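Local coordinates for Lin2722 protein (Listeria innocua, PDB 3DS8) that is of unknown function but belongs to the alpha/beta hydrolase clan and is probably a serine hydrolase, at residues G179-I190 against D219-E227. Numbering follows the deposited sequence.
With SO4 (sulfate ion), chain B.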
loop_
_atom_site.group_PDB
_atom_site.type_symbol
_atom_site.label_atom_id
_atom_site.label_comp_id
_atom_site.label_asym_id
_atom_site.label_seq_id
_atom_site.Cartn_x
_atom_site.Cartn_y
_atom_site.Cartn_z
ATOM N N GLY A 179 4.444 -12.636 -0.667
ATOM C CA GLY A 179 4.706 -13.890 -1.401
ATOM C C GLY A 179 5.849 -14.709 -0.815
ATOM O O GLY A 179 6.812 -14.185 -0.224
ATOM N N GLU A 180 5.746 -16.019 -0.988
ATOM C CA GLU A 180 6.756 -16.946 -0.601
ATOM C C GLU A 180 6.819 -17.975 -1.773
ATOM O O GLU A 180 5.798 -18.625 -2.119
ATOM C CB GLU A 180 6.353 -17.582 0.734
ATOM C CG GLU A 180 7.275 -18.552 1.212
ATOM C CD GLU A 180 6.937 -19.080 2.600
ATOM O OE1 GLU A 180 5.797 -19.554 2.837
ATOM O OE2 GLU A 180 7.865 -19.082 3.416
ATOM N N LEU A 181 7.978 -18.117 -2.404
ATOM C CA LEU A 181 8.046 -18.961 -3.592
ATOM C C LEU A 181 7.754 -20.405 -3.222
ATOM O O LEU A 181 7.152 -21.138 -4.005
ATOM C CB LEU A 181 9.376 -18.841 -4.334
ATOM C CG LEU A 181 9.595 -17.428 -4.922
ATOM C CD1 LEU A 181 10.931 -17.368 -5.553
ATOM C CD2 LEU A 181 8.482 -17.043 -5.921
ATOM N N SER A 182 8.186 -20.811 -2.037
ATOM C CA SER A 182 7.828 -22.125 -1.540
ATOM C C SER A 182 8.005 -22.109 -0.032
ATOM O O SER A 182 8.665 -21.212 0.511
ATOM C CB SER A 182 8.741 -23.224 -2.126
ATOM O OG SER A 182 9.948 -23.274 -1.407
ATOM N N GLU A 183 7.446 -23.118 0.644
ATOM C CA GLU A 183 7.576 -23.181 2.121
ATOM C C GLU A 183 9.006 -23.201 2.592
ATOM O O GLU A 183 9.295 -22.731 3.663
ATOM C CB GLU A 183 6.875 -24.396 2.721
ATOM C CG GLU A 183 5.382 -24.268 2.781
ATOM C CD GLU A 183 4.759 -24.472 1.432
ATOM O OE1 GLU A 183 5.516 -24.887 0.528
ATOM O OE2 GLU A 183 3.536 -24.253 1.280
ATOM N N ASP A 184 9.907 -23.781 1.798
ATOM C CA ASP A 184 11.321 -23.832 2.157
ATOM C C ASP A 184 12.148 -22.723 1.507
ATOM O O ASP A 184 13.366 -22.771 1.524
ATOM C CB ASP A 184 11.916 -25.210 1.848
ATOM C CG ASP A 184 11.693 -25.655 0.413
ATOM O OD1 ASP A 184 11.459 -24.776 -0.446
ATOM O OD2 ASP A 184 11.764 -26.897 0.148
ATOM N N ASN A 185 11.484 -21.747 0.907
ATOM C CA ASN A 185 12.187 -20.628 0.270
ATOM C C ASN A 185 11.418 -19.331 0.521
ATOM O O ASN A 185 10.664 -18.877 -0.337
ATOM C CB ASN A 185 12.339 -20.876 -1.217
ATOM C CG ASN A 185 13.270 -19.892 -1.878
ATOM O OD1 ASN A 185 14.017 -19.160 -1.202
ATOM N ND2 ASN A 185 13.206 -19.836 -3.202
ATOM N N PRO A 186 11.553 -18.776 1.737
ATOM C CA PRO A 186 10.718 -17.660 2.218
ATOM C C PRO A 186 11.143 -16.312 1.616
ATOM O O PRO A 186 11.616 -15.393 2.295
ATOM C CB PRO A 186 10.871 -17.747 3.743
ATOM C CG PRO A 186 12.128 -18.295 3.950
ATOM C CD PRO A 186 12.471 -19.216 2.798
ATOM N N THR A 187 10.986 -16.228 0.306
ATOM C CA THR A 187 11.214 -14.991 -0.431
ATOM C C THR A 187 10.188 -14.953 -1.540
ATOM O O THR A 187 9.714 -15.995 -1.966
ATOM C CB THR A 187 12.624 -14.922 -1.008
ATOM O OG1 THR A 187 12.808 -13.711 -1.777
ATOM C CG2 THR A 187 12.902 -16.119 -1.854
ATOM N N ASP A 188 9.844 -13.764 -2.004
ATOM C CA ASP A 188 9.093 -13.641 -3.258
ATOM C C ASP A 188 9.955 -13.573 -4.515
ATOM O O ASP A 188 9.436 -13.363 -5.612
ATOM C CB ASP A 188 8.082 -12.490 -3.190
ATOM C CG ASP A 188 8.699 -11.105 -3.271
ATOM O OD1 ASP A 188 9.922 -10.959 -3.557
ATOM O OD2 ASP A 188 7.912 -10.137 -3.037
ATOM N N GLY A 189 11.272 -13.777 -4.361
ATOM C CA GLY A 189 12.215 -13.744 -5.432
ATOM C C GLY A 189 13.102 -12.503 -5.299
ATOM O O GLY A 189 14.242 -12.477 -5.780
ATOM N N ILE A 190 12.574 -11.468 -4.642
ATOM C CA ILE A 190 13.272 -10.195 -4.456
ATOM C C ILE A 190 13.277 -9.798 -2.974
ATOM O O ILE A 190 14.341 -9.460 -2.413
ATOM C CB ILE A 190 12.634 -9.077 -5.281
ATOM C CG1 ILE A 190 12.843 -9.347 -6.786
ATOM C CG2 ILE A 190 13.267 -7.689 -4.940
ATOM C CD1 ILE A 190 14.274 -9.101 -7.243
ATOM N N ASP A 219 4.000 -18.906 -8.523
ATOM C CA ASP A 219 3.195 -17.782 -9.043
ATOM C C ASP A 219 3.196 -16.507 -8.185
ATOM O O ASP A 219 2.672 -15.477 -8.617
ATOM C CB ASP A 219 1.755 -18.202 -9.353
ATOM C CG ASP A 219 0.985 -18.762 -8.148
ATOM O OD1 ASP A 219 1.379 -18.573 -6.971
ATOM O OD2 ASP A 219 -0.051 -19.447 -8.414
ATOM N N ALA A 220 3.756 -16.589 -6.974
ATOM C CA ALA A 220 3.755 -15.471 -6.051
ATOM C C ALA A 220 4.987 -14.599 -6.210
ATOM O O ALA A 220 5.413 -13.951 -5.252
ATOM C CB ALA A 220 3.646 -15.986 -4.609
ATOM N N VAL A 221 5.573 -14.597 -7.397
ATOM C CA VAL A 221 6.821 -13.855 -7.602
ATOM C C VAL A 221 6.610 -12.359 -7.517
ATOM O O VAL A 221 5.566 -11.842 -7.882
ATOM C CB VAL A 221 7.496 -14.210 -8.920
ATOM C CG1 VAL A 221 8.009 -15.636 -8.856
ATOM C CG2 VAL A 221 6.574 -13.986 -10.099
ATOM N N HIS A 222 7.633 -11.674 -7.026
ATOM C CA HIS A 222 7.588 -10.255 -6.695
ATOM C C HIS A 222 6.992 -9.390 -7.802
ATOM O O HIS A 222 6.110 -8.581 -7.539
ATOM C CB HIS A 222 9.008 -9.734 -6.390
ATOM C CG HIS A 222 9.018 -8.353 -5.841
ATOM N ND1 HIS A 222 8.475 -8.044 -4.605
ATOM C CD2 HIS A 222 9.501 -7.194 -6.349
ATOM C CE1 HIS A 222 8.613 -6.747 -4.391
ATOM N NE2 HIS A 222 9.222 -6.206 -5.434
ATOM N N GLN A 223 7.490 -9.579 -9.016
ATOM C CA GLN A 223 7.267 -8.676 -10.133
ATOM C C GLN A 223 5.768 -8.568 -10.519
ATOM O O GLN A 223 5.319 -7.510 -10.997
ATOM C CB GLN A 223 8.093 -9.149 -11.341
ATOM C CG GLN A 223 9.587 -8.923 -11.189
ATOM C CD GLN A 223 10.407 -10.000 -10.402
ATOM O OE1 GLN A 223 9.872 -10.919 -9.772
ATOM N NE2 GLN A 223 11.758 -9.861 -10.484
ATOM N N THR A 224 5.031 -9.650 -10.298
ATOM C CA THR A 224 3.625 -9.734 -10.677
ATOM C C THR A 224 2.672 -10.001 -9.498
ATOM O O THR A 224 1.501 -10.398 -9.675
ATOM C CB THR A 224 3.463 -10.774 -11.801
ATOM O OG1 THR A 224 4.043 -12.037 -11.438
ATOM C CG2 THR A 224 4.164 -10.244 -13.063
ATOM N N LEU A 225 3.157 -9.822 -8.277
ATOM C CA LEU A 225 2.365 -10.189 -7.106
ATOM C C LEU A 225 1.044 -9.373 -6.986
ATOM O O LEU A 225 0.038 -9.849 -6.484
ATOM C CB LEU A 225 3.210 -10.050 -5.821
ATOM C CG LEU A 225 2.572 -10.564 -4.527
ATOM C CD1 LEU A 225 2.268 -12.058 -4.585
ATOM C CD2 LEU A 225 3.510 -10.193 -3.314
ATOM N N HIS A 226 1.091 -8.134 -7.449
ATOM C CA HIS A 226 -0.104 -7.250 -7.555
ATOM C C HIS A 226 -1.103 -7.653 -8.671
ATOM O O HIS A 226 -2.163 -7.019 -8.780
ATOM C CB HIS A 226 0.340 -5.828 -7.774
ATOM C CG HIS A 226 1.049 -5.621 -9.070
ATOM N ND1 HIS A 226 2.194 -6.306 -9.410
ATOM C CD2 HIS A 226 0.781 -4.793 -10.105
ATOM C CE1 HIS A 226 2.582 -5.932 -10.616
ATOM N NE2 HIS A 226 1.733 -5.026 -11.071
ATOM N N GLU A 227 -0.783 -8.710 -9.411
ATOM C CA GLU A 227 -1.639 -9.231 -10.482
ATOM C C GLU A 227 -2.205 -10.621 -10.225
ATOM O O GLU A 227 -2.951 -11.145 -11.045
ATOM C CB GLU A 227 -0.892 -9.282 -11.795
ATOM C CG GLU A 227 -0.520 -7.858 -12.268
ATOM C CD GLU A 227 0.120 -7.801 -13.636
ATOM O OE1 GLU A 227 0.907 -8.714 -13.950
ATOM O OE2 GLU A 227 -0.159 -6.821 -14.409
HETATM S S SO4 B . 10.489 -2.380 -5.280
HETATM O O1 SO4 B . 10.473 -2.714 -3.839
HETATM O O2 SO4 B . 10.300 -3.568 -6.092
HETATM O O3 SO4 B . 9.395 -1.461 -5.617
HETATM O O4 SO4 B . 11.818 -1.769 -5.583
#
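Asp188 and His222 form the acid-histidine pair of what is probably a Ser-His-Asp triad of the alpha/beta-hydrolase fold, with Ser102 on the likely nucleophile elbow. His222 ND1 donates to Asp188 OD2 at 2.7 Å. The ND1 donor comes to the syn side of OD2, 34° out of the carboxylate plane, while OD2 lies close to the imidazole plane. With CG anti to the backbone N (chi1 -171°), the His222 ring reaches across to this oxygen. A second bond, His222 N to Asp188 O at 2.8 Å, ties the backbones together. Asp188 OD1 accepts from Ile190 N at 2.9 Å, an Asx turn, and also from Val191 N. These bonds should fix the carboxylate's rotation. Ile190 CB lies over one ring face, 4.1 Å from the His222 centroid, a CH-pi contact. At the ring's other nitrogen, His222 NE2 donates to sulfate O2 at 2.9 Å, also near the ring plane. The sulfate, probably from the crystallisation liquor, is also hydrogen-bonded to Ser12 OG and Asn103 N. Nearer the strand, Leu181 CD2 presses tightly on Val221 CG1 at 3.3 Å. The acid loop follows strand 173-180; the histidine loop joins the adjacent parallel strand 209-216 to helix 229-240.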